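Local coordinates for acyl-[acyl-carrier-protein]--UDP-N-acetylglucosamine O-acyltransferase (PDB 4E6U), which catalyses the transfer of an acyl chain from acyl carrier protein to UDP-N-acetylglucosamine, a step of lipopolysaccharide (lipid A) synthesis, at residues 12-17 with 26-31; 22-27 with 40-45; 97-102 with 122-127; 118-123 with 136-141; 145-150 with 159-164. All blocks are in the same frame, centred on the assembly; numbering follows the deposited sequence. Where two conformers were deposited one is given.

How the contacts relate
The five contacts follow the axis of a left-handed parallel beta-helix, the fold of hexapeptide-repeat acyltransferases, whose three sheets, parallel through the coils, each take one strand from every coil. Contacts 1 and 2 belong to the N-terminal coils, share V26 and Q27, with centres 12 Å apart. Contacts 3 and 4 lie mid-helix, centres 10 Å apart, sharing N122 and T123; contact 3 pairs strands 99-101 and 124-125, contact 4 strands 118-119 and 136-137 of another sheet. Contact 5 comes last along the chain, its centre 32 Å from that of contact 1. Some residues that stack the coils in contacts 1, 3 and 4 also face the trimer interface, whereas contacts 2 and 5 touch no other subunit.

Contact 1. Residues 12-17 with 26-31; sequences STAIID and VQIGPY
T13, Y31 and A14 bury the most surface where the turn before strand 15-16 meets the turn after strand 27-28. The T13 hydroxyl sits between the backbone N and the carbonyl carbon (chi1 61°), which turns OG1 to the backbone of 26-31; Y31 N donates to T13 OG1 over 2.9 Å, bent to 140° at the hydrogen. The same oxygen lies over one face of the Y31 ring, offset toward its rim, 3.5 Å from Y31 CD2. T13 CB and CG2 continue along that side of the ring, with CG2 3.6 Å from Y31 CE2. A14 offers its methyl to I28, CB to CG2 at 3.8 Å, and beyond it I16 and I28 reach tip to tip through their CD1 atoms, 4.1 Å apart. H11 ND1 is a further hydrogen-bond partner of T13 OG1, while the Y31 hydroxyl bonds T13 O of the third subunit and the Y31 ring meets Y31 of both neighbours edge-to-face. The chemistry divides in two: apolar contacts join the first and third strands of the first beta-helix coil, whereas the threonine hydroxyl, gripped by a backbone N-H and a histidine, lies against a tyrosine whose hydroxyl and ring belong to the trimer interface.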
# COMPACT_ATOMS: atom_id res chain seq x y z
N SER A 12 1.22 0.72 32.24
CA SER A 12 0.43 1.75 32.92
C SER A 12 -0.07 2.86 32.01
O SER A 12 -0.99 3.58 32.38
CB SER A 12 1.23 2.37 34.06
OG SER A 12 2.37 3.02 33.54
N THR A 13 0.52 2.98 30.81
CA THR A 13 0.11 4.03 29.86
C THR A 13 -0.97 3.53 28.89
O THR A 13 -1.48 4.29 28.05
CB THR A 13 1.29 4.54 29.03
OG1 THR A 13 1.83 3.47 28.27
CG2 THR A 13 2.35 5.20 29.93
N ALA A 14 -1.33 2.25 28.96
CA ALA A 14 -2.50 1.82 28.21
C ALA A 14 -3.72 2.53 28.79
O ALA A 14 -3.78 2.84 30.01
CB ALA A 14 -2.67 0.33 28.30
N ILE A 15 -4.71 2.80 27.95
CA ILE A 15 -5.97 3.40 28.41
C ILE A 15 -7.07 2.43 28.06
O ILE A 15 -7.29 2.14 26.88
CB ILE A 15 -6.21 4.77 27.78
CG1 ILE A 15 -5.05 5.71 28.14
CG2 ILE A 15 -7.54 5.37 28.31
CD1 ILE A 15 -5.10 7.07 27.42
N ILE A 16 -7.76 1.94 29.09
CA ILE A 16 -8.69 0.83 28.95
C ILE A 16 -10.08 1.25 29.40
O ILE A 16 -10.27 1.60 30.58
CB ILE A 16 -8.20 -0.42 29.75
CG1 ILE A 16 -6.81 -0.83 29.26
CG2 ILE A 16 -9.23 -1.56 29.63
CD1 ILE A 16 -6.13 -1.95 30.07
N ASP A 17 -11.04 1.23 28.49
CA ASP A 17 -12.40 1.64 28.83
C ASP A 17 -12.95 0.79 29.99
O ASP A 17 -12.74 -0.42 30.02
CB ASP A 17 -13.32 1.50 27.62
CG ASP A 17 -14.62 2.23 27.81
OD1 ASP A 17 -14.68 3.41 27.44
OD2 ASP A 17 -15.61 1.63 28.32
N VAL A 26 -3.32 -11.66 29.62
CA VAL A 26 -3.29 -10.73 28.49
C VAL A 26 -2.18 -9.72 28.69
O VAL A 26 -1.98 -9.20 29.79
CB VAL A 26 -4.64 -10.04 28.34
CG1 VAL A 26 -4.56 -8.84 27.36
CG2 VAL A 26 -5.67 -11.05 27.81
N GLN A 27 -1.44 -9.46 27.62
CA GLN A 27 -0.39 -8.45 27.61
C GLN A 27 -0.85 -7.29 26.76
O GLN A 27 -1.38 -7.50 25.66
CB GLN A 27 0.90 -9.01 27.04
CG GLN A 27 1.51 -10.10 27.89
CD GLN A 27 2.64 -10.78 27.14
OE1 GLN A 27 2.46 -11.86 26.55
NE2 GLN A 27 3.77 -10.12 27.09
N ILE A 28 -0.65 -6.08 27.26
CA ILE A 28 -0.98 -4.87 26.53
C ILE A 28 0.17 -3.91 26.73
O ILE A 28 0.48 -3.56 27.87
CB ILE A 28 -2.31 -4.24 27.01
CG1 ILE A 28 -3.48 -5.22 26.84
CG2 ILE A 28 -2.60 -2.90 26.29
CD1 ILE A 28 -4.82 -4.74 27.39
N GLY A 29 0.80 -3.48 25.64
CA GLY A 29 1.96 -2.63 25.75
C GLY A 29 1.67 -1.15 25.92
O GLY A 29 0.51 -0.71 25.99
N PRO A 30 2.74 -0.35 25.97
CA PRO A 30 2.56 1.07 26.20
C PRO A 30 1.71 1.77 25.13
O PRO A 30 1.77 1.42 23.95
CB PRO A 30 3.99 1.62 26.14
CG PRO A 30 4.89 0.47 26.38
CD PRO A 30 4.15 -0.76 25.94
N TYR A 31 0.92 2.73 25.58
CA TYR A 31 0.22 3.65 24.69
C TYR A 31 -0.83 2.98 23.83
O TYR A 31 -1.16 3.48 22.78
CB TYR A 31 1.23 4.49 23.86
CG TYR A 31 2.30 5.14 24.71
CD1 TYR A 31 3.67 4.92 24.49
CD2 TYR A 31 1.94 5.94 25.78
CE1 TYR A 31 4.63 5.54 25.31
CE2 TYR A 31 2.88 6.53 26.61
CZ TYR A 31 4.21 6.32 26.38
OH TYR A 31 5.10 6.94 27.24

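Contact 2. Residues 22-27 with 40-45; sequences IASDVQ and IGAGTK. With SO4 (sulfate ion), chain C.
V26 and I40 form the close-packed part of this contact, where the same corner of two successive coils of the left-handed beta-helix lies one on the other. Their side chains cross at about a right angle, with V26 CG1 3.9 Å from I40 CG2, while V26 CG2, anti to its own carbonyl carbon, presses to 3.3 Å from G41 O. I22 runs beside I40 in the same direction and meets it CD1 to CD1. Backbone bonds hold the corners in parallel register: A23 N to I40 O at 2.9 Å, G43 N to S24 O and Q27 N to T44 O. Both corners are type II turns, A23-V26 and G41-T44, and G43 has the positive phi (81°) expected at the third position of such a turn.

The outward side is looser. There Q27 and K45 cross obliquely, Q27 CB beside K45 CG, and one water accepts from both Q27 NE2 (2.8 Å) and K45 NZ (2.7 Å). K45 is fully extended, which carries NZ to a sulfate oxygen, O3, at 2.8 Å; the ion probably comes from the crystallisation liquor. S24 and D25 also face solvent at the turn. The stack continues into the following coil, where T44 OG1 bonds G59 O and N62 N, and the corners link strands 21-22 and 38-40 of one sheet to strands 27-28 and 45-46 of the next.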
# COMPACT_ATOMS: atom_id res chain seq x y z
N ILE A 22 -10.99 -8.03 30.20
CA ILE A 22 -9.68 -8.53 29.87
C ILE A 22 -9.47 -9.86 30.57
O ILE A 22 -9.58 -9.94 31.79
CB ILE A 22 -8.57 -7.54 30.33
CG1 ILE A 22 -8.85 -6.09 29.88
CG2 ILE A 22 -7.19 -8.01 29.86
CD1 ILE A 22 -8.89 -5.90 28.38
N ALA A 23 -9.18 -10.90 29.80
CA ALA A 23 -8.98 -12.23 30.36
C ALA A 23 -7.61 -12.37 30.98
O ALA A 23 -6.78 -11.44 30.97
CB ALA A 23 -9.19 -13.29 29.29
N SER A 24 -7.37 -13.55 31.55
CA SER A 24 -6.09 -13.88 32.13
C SER A 24 -4.94 -13.87 31.14
O SER A 24 -5.11 -14.16 29.94
CB SER A 24 -6.15 -15.26 32.81
OG SER A 24 -6.39 -16.28 31.86
N ASP A 25 -3.77 -13.54 31.67
CA ASP A 25 -2.50 -13.52 30.97
C ASP A 25 -2.48 -12.69 29.68
O ASP A 25 -1.71 -12.99 28.76
CB ASP A 25 -1.87 -14.93 30.78
CG ASP A 25 -1.96 -15.80 32.02
OD1 ASP A 25 -1.36 -15.45 33.05
OD2 ASP A 25 -2.62 -16.86 31.94
N VAL A 26 -3.32 -11.66 29.62
CA VAL A 26 -3.29 -10.73 28.49
C VAL A 26 -2.18 -9.72 28.69
O VAL A 26 -1.98 -9.20 29.79
CB VAL A 26 -4.64 -10.04 28.34
CG1 VAL A 26 -4.56 -8.84 27.36
CG2 VAL A 26 -5.67 -11.05 27.81
N GLN A 27 -1.44 -9.46 27.62
CA GLN A 27 -0.39 -8.45 27.61
C GLN A 27 -0.85 -7.29 26.76
O GLN A 27 -1.38 -7.50 25.66
CB GLN A 27 0.90 -9.01 27.04
CG GLN A 27 1.51 -10.10 27.89
CD GLN A 27 2.64 -10.78 27.14
OE1 GLN A 27 2.46 -11.86 26.55
NE2 GLN A 27 3.77 -10.12 27.09
N ILE A 40 -10.99 -9.13 25.45
CA ILE A 40 -9.71 -9.69 25.00
C ILE A 40 -9.47 -11.01 25.70
O ILE A 40 -9.37 -11.07 26.93
CB ILE A 40 -8.53 -8.74 25.22
CG1 ILE A 40 -8.84 -7.38 24.58
CG2 ILE A 40 -7.25 -9.35 24.64
CD1 ILE A 40 -7.71 -6.39 24.71
N GLY A 41 -9.37 -12.07 24.90
CA GLY A 41 -9.24 -13.42 25.39
C GLY A 41 -7.85 -13.80 25.87
O GLY A 41 -6.84 -13.16 25.57
N ALA A 42 -7.81 -14.91 26.60
CA ALA A 42 -6.64 -15.30 27.34
C ALA A 42 -5.43 -15.48 26.45
O ALA A 42 -5.52 -16.05 25.36
CB ALA A 42 -6.93 -16.61 28.09
N GLY A 43 -4.29 -15.00 26.93
CA GLY A 43 -3.04 -15.20 26.24
C GLY A 43 -2.76 -14.26 25.08
O GLY A 43 -1.71 -14.35 24.45
N THR A 44 -3.71 -13.39 24.77
CA THR A 44 -3.50 -12.44 23.68
C THR A 44 -2.50 -11.39 24.11
O THR A 44 -2.46 -10.96 25.27
CB THR A 44 -4.86 -11.85 23.25
OG1 THR A 44 -5.53 -12.82 22.45
CG2 THR A 44 -4.69 -10.56 22.41
N LYS A 45 -1.66 -11.00 23.16
CA LYS A 45 -0.64 -9.96 23.36
C LYS A 45 -0.82 -8.83 22.37
O LYS A 45 -0.82 -9.05 21.15
CB LYS A 45 0.77 -10.52 23.21
CG LYS A 45 1.88 -9.46 23.24
CD LYS A 45 3.27 -10.09 23.14
CE LYS A 45 4.34 -9.02 23.22
NZ LYS A 45 5.71 -9.61 23.20
S SO4 C . 8.78 -7.70 21.95
O1 SO4 C . 9.40 -7.81 23.28
O2 SO4 C . 9.11 -8.88 21.16
O3 SO4 C . 7.32 -7.61 22.11
O4 SO4 C . 9.28 -6.49 21.28
O HOH W 1 6.01 -10.89 25.61

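Contact 3. Residues 97-102 with 122-127; sequences HCSLHR and NTHIAH. With EDO (1,2-ethanediol), chain F.
S99 OG and H124 ND1 are 2.8 Å apart in a hydrogen bond whose donor may be either, across two parallel strands of the left-handed beta-helix. The serine hydroxyl also bonds a water, which donates to H97 O as well. Backbone bonds then run on along the strands: S99 N to T123 O, I125 N to S99 O (2.9 Å) and H101 N to I125 O (3.0 Å). With CG anti to the backbone N (chi1 175°), the H124 ring turns its edge to the face of H101 in a T-shaped pair, centroids 5.0 Å apart and planes at 83°. H101 NE2 in turn bonds E96 of the second subunit and H124 packs on N139 of that subunit, so the ring pair is part of the subunit interface. On the other face of the sheet L100 and I125 lie side by side, and both touch L119 in the interior. Near the start of the strands, T123 N makes a weak bond to C98 SG, 3.5 Å away.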
# COMPACT_ATOMS: atom_id res chain seq x y z
N HIS A 97 0.34 -1.82 11.21
CA HIS A 97 -0.37 -1.01 10.22
C HIS A 97 -1.59 -1.67 9.61
O HIS A 97 -2.17 -1.13 8.67
CB HIS A 97 0.57 -0.49 9.10
CG HIS A 97 1.78 0.22 9.62
ND1 HIS A 97 3.07 -0.23 9.39
CD2 HIS A 97 1.90 1.32 10.40
CE1 HIS A 97 3.93 0.59 9.98
NE2 HIS A 97 3.25 1.53 10.61
N CYS A 98 -2.01 -2.81 10.15
CA CYS A 98 -3.29 -3.38 9.68
C CYS A 98 -4.45 -2.51 10.09
O CYS A 98 -4.36 -1.72 11.05
CB CYS A 98 -3.50 -4.79 10.24
SG CYS A 98 -2.39 -6.02 9.50
N SER A 99 -5.55 -2.65 9.37
CA SER A 99 -6.79 -1.97 9.73
C SER A 99 -7.93 -2.95 9.55
O SER A 99 -8.07 -3.54 8.47
CB SER A 99 -7.00 -0.67 8.93
OG SER A 99 -6.85 -0.90 7.54
N LEU A 100 -8.67 -3.18 10.63
CA LEU A 100 -9.78 -4.13 10.63
C LEU A 100 -11.01 -3.36 11.07
O LEU A 100 -11.04 -2.80 12.17
CB LEU A 100 -9.52 -5.32 11.57
CG LEU A 100 -8.53 -6.35 11.05
CD1 LEU A 100 -7.11 -5.94 11.42
CD2 LEU A 100 -8.87 -7.73 11.60
N HIS A 101 -12.02 -3.32 10.22
CA HIS A 101 -13.18 -2.47 10.49
C HIS A 101 -14.44 -3.24 10.83
O HIS A 101 -14.62 -4.35 10.38
CB HIS A 101 -13.44 -1.53 9.32
CG HIS A 101 -12.40 -0.47 9.19
ND1 HIS A 101 -12.30 0.34 8.08
CD2 HIS A 101 -11.39 -0.11 10.02
CE1 HIS A 101 -11.29 1.18 8.25
NE2 HIS A 101 -10.73 0.93 9.43
N ARG A 102 -15.27 -2.61 11.65
CA ARG A 102 -16.52 -3.20 12.12
C ARG A 102 -17.55 -3.23 11.00
O ARG A 102 -17.37 -2.62 9.94
CB ARG A 102 -17.02 -2.45 13.35
CG ARG A 102 -15.97 -2.44 14.48
CD ARG A 102 -16.55 -2.06 15.83
NE ARG A 102 -17.31 -0.81 15.84
CZ ARG A 102 -16.87 0.36 16.31
NH1 ARG A 102 -15.64 0.50 16.79
NH2 ARG A 102 -17.68 1.42 16.31
N ASN A 122 0.07 -3.92 6.98
CA ASN A 122 -0.90 -3.17 6.18
C ASN A 122 -1.91 -4.04 5.46
O ASN A 122 -2.26 -3.80 4.30
CB ASN A 122 -0.18 -2.24 5.18
CG ASN A 122 -1.13 -1.22 4.51
OD1 ASN A 122 -0.92 -0.82 3.36
ND2 ASN A 122 -2.18 -0.82 5.21
N THR A 123 -2.41 -5.06 6.15
CA THR A 123 -3.61 -5.78 5.67
C THR A 123 -4.83 -4.99 6.10
O THR A 123 -4.96 -4.62 7.27
CB THR A 123 -3.71 -7.21 6.23
OG1 THR A 123 -2.56 -7.96 5.83
CG2 THR A 123 -4.97 -7.92 5.70
N HIS A 124 -5.73 -4.73 5.16
CA HIS A 124 -7.01 -4.12 5.45
C HIS A 124 -8.12 -5.11 5.30
O HIS A 124 -8.27 -5.73 4.23
CB HIS A 124 -7.28 -2.95 4.50
CG HIS A 124 -8.65 -2.35 4.68
ND1 HIS A 124 -8.95 -1.54 5.75
CD2 HIS A 124 -9.78 -2.44 3.94
CE1 HIS A 124 -10.21 -1.15 5.66
NE2 HIS A 124 -10.74 -1.68 4.57
N ILE A 125 -8.90 -5.27 6.35
CA ILE A 125 -10.14 -6.06 6.30
C ILE A 125 -11.31 -5.11 6.50
O ILE A 125 -11.53 -4.57 7.58
CB ILE A 125 -10.17 -7.17 7.38
CG1 ILE A 125 -8.93 -8.07 7.31
CG2 ILE A 125 -11.49 -7.97 7.32
CD1 ILE A 125 -8.76 -8.84 6.02
N ALA A 126 -12.07 -4.89 5.43
CA ALA A 126 -13.19 -3.96 5.45
C ALA A 126 -14.40 -4.48 6.20
O ALA A 126 -14.51 -5.66 6.51
CB ALA A 126 -13.60 -3.64 4.01
N HIS A 127 -15.32 -3.56 6.46
CA HIS A 127 -16.62 -3.91 7.03
C HIS A 127 -17.25 -5.14 6.40
O HIS A 127 -17.25 -5.30 5.17
CB HIS A 127 -17.58 -2.72 6.90
CG HIS A 127 -17.82 -2.27 5.49
ND1 HIS A 127 -18.86 -2.77 4.73
CD2 HIS A 127 -17.19 -1.35 4.73
CE1 HIS A 127 -18.84 -2.18 3.54
NE2 HIS A 127 -17.83 -1.32 3.51
C1 EDO F . -16.08 1.30 2.10
O1 EDO F . -17.22 0.56 1.65
C2 EDO F . -14.84 0.95 1.28
O2 EDO F . -14.50 -0.44 1.50
O HOH W 2 -4.42 -1.27 6.77
O HOH W 3 -14.37 -0.31 6.23

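Contact 4. Residues 118-123 with 136-141; sequences LLMVNT and IFANNV. With EDO (1,2-ethanediol), chain J.
Torsions of M120 set its contact with 136-141: CG lies anti to the carbonyl carbon (chi1 -68°) and the chain then extends (chi2 -172°), so that the thioether runs across the next coil of this left-handed beta-helix. Its methyl CE reaches I136 CG2 at 3.8 Å and SD passes over A138. N139, its CG likewise beside the backbone N, crosses M120 at about a right angle and brings OD1 to 3.4 Å from M120 CB. The N139 amide nitrogen rests against V121, ND2 to CB at 3.5 Å, while OD1 receives bonds from Q75 of the third subunit and from a 1,2-ethanediol molecule.

Strands 118-119 and 136-137 pair in parallel through F137 N to L118 O, nearly straight at 175°, and M120 N to F137 O. Both chains then bend through type II turns, M120-T123 and A138-V141, which are joined by N140 N to V121 O at 2.9 Å. Inside the coil, F137 packs alongside L119, CD2 to CG at 3.9 Å, and T123 crosses F137 with CG2 close to its CB. The T123 hydroxyl, directed back into its own turn, donates to M120 O at 2.7 Å. Where the turns end, one water donates to both N122 O (2.7 Å) and V141 O (3.0 Å).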
# COMPACT_ATOMS: atom_id res chain seq x y z
N LEU A 118 -2.57 -15.19 9.39
CA LEU A 118 -1.45 -14.24 9.39
C LEU A 118 -1.85 -13.08 8.51
O LEU A 118 -2.06 -13.25 7.29
CB LEU A 118 -0.19 -14.90 8.87
CG LEU A 118 0.99 -13.97 8.55
CD1 LEU A 118 1.40 -13.10 9.77
CD2 LEU A 118 2.20 -14.73 8.03
N LEU A 119 -2.00 -11.91 9.13
CA LEU A 119 -2.27 -10.65 8.42
C LEU A 119 -0.98 -9.86 8.45
O LEU A 119 -0.62 -9.31 9.49
CB LEU A 119 -3.43 -9.88 9.07
CG LEU A 119 -4.85 -10.37 8.78
CD1 LEU A 119 -5.09 -11.74 9.40
CD2 LEU A 119 -5.88 -9.38 9.32
N MET A 120 -0.27 -9.87 7.34
CA MET A 120 1.01 -9.16 7.26
C MET A 120 0.81 -7.66 7.23
O MET A 120 -0.32 -7.16 7.20
CB MET A 120 1.82 -9.62 6.06
CG MET A 120 2.30 -11.04 6.21
SD MET A 120 3.44 -11.47 4.88
CE MET A 120 3.32 -13.25 4.86
N VAL A 121 1.92 -6.94 7.27
CA VAL A 121 1.85 -5.48 7.44
C VAL A 121 0.87 -4.84 6.47
O VAL A 121 0.86 -5.15 5.27
CB VAL A 121 3.25 -4.84 7.29
CG1 VAL A 121 3.17 -3.35 7.20
CG2 VAL A 121 4.16 -5.24 8.46
N ASN A 122 0.07 -3.92 6.98
CA ASN A 122 -0.90 -3.17 6.18
C ASN A 122 -1.91 -4.04 5.46
O ASN A 122 -2.26 -3.80 4.30
CB ASN A 122 -0.18 -2.24 5.18
CG ASN A 122 -1.13 -1.22 4.51
OD1 ASN A 122 -0.92 -0.82 3.36
ND2 ASN A 122 -2.18 -0.82 5.21
N THR A 123 -2.41 -5.06 6.15
CA THR A 123 -3.61 -5.78 5.67
C THR A 123 -4.83 -4.99 6.10
O THR A 123 -4.96 -4.62 7.27
CB THR A 123 -3.71 -7.21 6.23
OG1 THR A 123 -2.56 -7.96 5.83
CG2 THR A 123 -4.97 -7.92 5.70
N ILE A 136 -3.34 -16.56 4.83
CA ILE A 136 -2.17 -15.67 4.85
C ILE A 136 -2.47 -14.53 3.92
O ILE A 136 -2.73 -14.74 2.73
CB ILE A 136 -0.89 -16.38 4.38
CG1 ILE A 136 -0.53 -17.54 5.32
CG2 ILE A 136 0.26 -15.35 4.24
CD1 ILE A 136 0.61 -18.42 4.82
N PHE A 137 -2.43 -13.31 4.45
CA PHE A 137 -2.55 -12.09 3.66
C PHE A 137 -1.19 -11.43 3.67
O PHE A 137 -0.71 -11.01 4.73
CB PHE A 137 -3.58 -11.15 4.28
CG PHE A 137 -4.94 -11.76 4.44
CD1 PHE A 137 -5.90 -11.63 3.43
CD2 PHE A 137 -5.25 -12.50 5.57
CE1 PHE A 137 -7.15 -12.20 3.58
CE2 PHE A 137 -6.49 -13.06 5.74
CZ PHE A 137 -7.45 -12.91 4.73
N ALA A 138 -0.55 -11.36 2.52
CA ALA A 138 0.76 -10.72 2.43
C ALA A 138 0.64 -9.20 2.52
O ALA A 138 -0.44 -8.64 2.62
CB ALA A 138 1.48 -11.14 1.16
N ASN A 139 1.78 -8.54 2.53
CA ASN A 139 1.79 -7.11 2.79
C ASN A 139 0.87 -6.32 1.88
O ASN A 139 0.78 -6.62 0.69
CB ASN A 139 3.21 -6.55 2.63
CG ASN A 139 4.10 -6.91 3.77
OD1 ASN A 139 4.15 -8.05 4.18
ND2 ASN A 139 4.82 -5.91 4.31
N ASN A 140 0.24 -5.29 2.42
CA ASN A 140 -0.52 -4.32 1.61
C ASN A 140 -1.76 -4.89 0.90
O ASN A 140 -2.23 -4.32 -0.09
CB ASN A 140 0.39 -3.61 0.58
CG ASN A 140 1.51 -2.81 1.22
OD1 ASN A 140 1.34 -2.21 2.28
ND2 ASN A 140 2.65 -2.78 0.57
N VAL A 141 -2.27 -6.00 1.40
CA VAL A 141 -3.49 -6.58 0.82
C VAL A 141 -4.72 -5.78 1.27
O VAL A 141 -4.86 -5.46 2.46
CB VAL A 141 -3.61 -8.06 1.17
CG1 VAL A 141 -5.03 -8.58 0.90
CG2 VAL A 141 -2.60 -8.85 0.37
C1 EDO J . 6.50 -9.29 2.01
O1 EDO J . 5.20 -9.91 2.07
C2 EDO J . 6.44 -8.01 1.18
O2 EDO J . 5.26 -8.01 0.37
O HOH W 4 -4.04 -2.58 2.70

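Contact 5. Residues 145-150 with 159-164; sequences GHVHIG and SGIHQF. With EDO (1,2-ethanediol), chain L; EDO (1,2-ethanediol), chain I.
H146 and F164 lie side by side and stack in an offset pair, planes only 3° apart and centroids 4.3 Å from each other. Both rings leave from turn residues with positive phi, and in each CG is anti to the carbonyl carbon, beside the backbone N (F164 chi1 -63°); this shared setting sends them the same way. The phenyl rim slides over the imidazole, with F164 CZ 3.4 Å from H146 CD2. H146 ND1 bonds D107 OD2, which fixes the turn of the imidazole, and H127 meets this ring edge-to-face. Next to the stack, F164 N donates to G145 O at 3.0 Å.

On the inward side V147 carries CG1 anti to the backbone N and crosses I161 at about a right angle, CG1 to CG2 at 3.9 Å. Its other methyl, CG2, comes to 3.3 Å from H162 O. I149 and I161 meet tip to tip through their CD1 atoms, also 3.9 Å apart. Q163 takes a different course: its chain extends outward, and NE2 makes a weak bond to a 1,2-ethanediol oxygen, while CB stays 3.4 Å from G145 O. The ring stack is a feature of this corner, where the turn after strand 160-161 stacks on the one before strand 148-149 in the preceding coil; the aliphatic side chains packed inside the coil are typical of the left-handed beta-helix of hexapeptide-repeat transferases.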
# COMPACT_ATOMS: atom_id res chain seq x y z
N GLY A 145 -15.31 -4.38 1.15
CA GLY A 145 -16.48 -4.72 1.95
C GLY A 145 -17.18 -6.01 1.58
O GLY A 145 -17.31 -6.35 0.41
N HIS A 146 -17.68 -6.72 2.59
CA HIS A 146 -18.55 -7.90 2.40
C HIS A 146 -17.87 -9.06 1.69
O HIS A 146 -18.54 -9.94 1.16
CB HIS A 146 -19.86 -7.55 1.62
CG HIS A 146 -20.50 -6.26 2.02
ND1 HIS A 146 -21.46 -6.18 3.01
CD2 HIS A 146 -20.35 -5.00 1.54
CE1 HIS A 146 -21.87 -4.92 3.12
NE2 HIS A 146 -21.20 -4.19 2.25
N VAL A 147 -16.54 -9.09 1.68
CA VAL A 147 -15.81 -10.19 1.06
C VAL A 147 -15.80 -11.40 1.98
O VAL A 147 -15.61 -11.27 3.21
CB VAL A 147 -14.35 -9.76 0.69
CG1 VAL A 147 -13.47 -10.95 0.31
CG2 VAL A 147 -14.38 -8.75 -0.44
N HIS A 148 -16.00 -12.59 1.42
CA HIS A 148 -15.92 -13.82 2.19
C HIS A 148 -14.72 -14.62 1.74
O HIS A 148 -14.59 -14.95 0.56
CB HIS A 148 -17.22 -14.64 2.06
CG HIS A 148 -18.44 -13.95 2.60
ND1 HIS A 148 -19.71 -14.49 2.50
CD2 HIS A 148 -18.60 -12.76 3.25
CE1 HIS A 148 -20.59 -13.66 3.04
NE2 HIS A 148 -19.94 -12.61 3.51
N ILE A 149 -13.82 -14.92 2.69
CA ILE A 149 -12.62 -15.70 2.46
C ILE A 149 -12.75 -16.99 3.27
O ILE A 149 -13.13 -16.97 4.45
CB ILE A 149 -11.34 -14.93 2.89
CG1 ILE A 149 -11.36 -13.46 2.41
CG2 ILE A 149 -10.08 -15.70 2.48
CD1 ILE A 149 -10.69 -13.20 1.07
N GLY A 150 -12.44 -18.11 2.63
CA GLY A 150 -12.53 -19.43 3.27
C GLY A 150 -11.33 -19.73 4.15
O GLY A 150 -10.93 -18.87 4.95
N SER A 159 -2.21 -7.03 -3.37
CA SER A 159 -3.42 -7.39 -4.09
C SER A 159 -4.63 -6.71 -3.49
O SER A 159 -4.62 -6.31 -2.31
CB SER A 159 -3.63 -8.90 -4.10
OG SER A 159 -2.58 -9.55 -4.80
N GLY A 160 -5.67 -6.55 -4.30
CA GLY A 160 -6.95 -6.00 -3.87
C GLY A 160 -8.07 -6.94 -4.24
O GLY A 160 -8.09 -7.51 -5.34
N ILE A 161 -9.02 -7.09 -3.33
CA ILE A 161 -10.20 -7.91 -3.56
C ILE A 161 -11.43 -7.03 -3.50
O ILE A 161 -11.72 -6.43 -2.48
CB ILE A 161 -10.28 -9.05 -2.56
CG1 ILE A 161 -8.98 -9.85 -2.58
CG2 ILE A 161 -11.51 -9.95 -2.88
CD1 ILE A 161 -8.85 -10.86 -1.48
N HIS A 162 -12.15 -6.95 -4.61
CA HIS A 162 -13.33 -6.10 -4.77
C HIS A 162 -14.49 -6.51 -3.86
O HIS A 162 -14.64 -7.69 -3.52
CB HIS A 162 -13.78 -6.20 -6.25
CG HIS A 162 -14.80 -5.18 -6.67
ND1 HIS A 162 -16.16 -5.38 -6.55
CD2 HIS A 162 -14.66 -3.98 -7.28
CE1 HIS A 162 -16.81 -4.33 -7.03
NE2 HIS A 162 -15.92 -3.46 -7.48
N GLN A 163 -15.30 -5.53 -3.48
CA GLN A 163 -16.48 -5.78 -2.62
C GLN A 163 -17.34 -6.94 -3.11
O GLN A 163 -17.52 -7.15 -4.32
CB GLN A 163 -17.33 -4.51 -2.48
CG GLN A 163 -17.81 -3.95 -3.81
CD GLN A 163 -18.81 -2.81 -3.70
OE1 GLN A 163 -19.18 -2.39 -2.61
NE2 GLN A 163 -19.26 -2.31 -4.84
N PHE A 164 -17.82 -7.73 -2.15
CA PHE A 164 -18.76 -8.84 -2.37
C PHE A 164 -18.15 -10.08 -2.99
O PHE A 164 -18.83 -11.10 -3.14
CB PHE A 164 -20.01 -8.41 -3.16
CG PHE A 164 -20.84 -7.39 -2.45
CD1 PHE A 164 -21.66 -7.78 -1.39
CD2 PHE A 164 -20.80 -6.06 -2.82
CE1 PHE A 164 -22.45 -6.83 -0.73
CE2 PHE A 164 -21.56 -5.11 -2.15
CZ PHE A 164 -22.38 -5.50 -1.11
C1 EDO L . -16.88 -18.38 3.97
O1 EDO L . -15.93 -18.97 3.07
C2 EDO L . -16.17 -17.47 4.97
O2 EDO L . -15.19 -18.21 5.72
C1 EDO I . -19.87 -2.82 -8.45
O1 EDO I . -20.16 -3.50 -7.22
C2 EDO I . -20.28 -3.70 -9.62
O2 EDO I . -19.13 -4.01 -10.41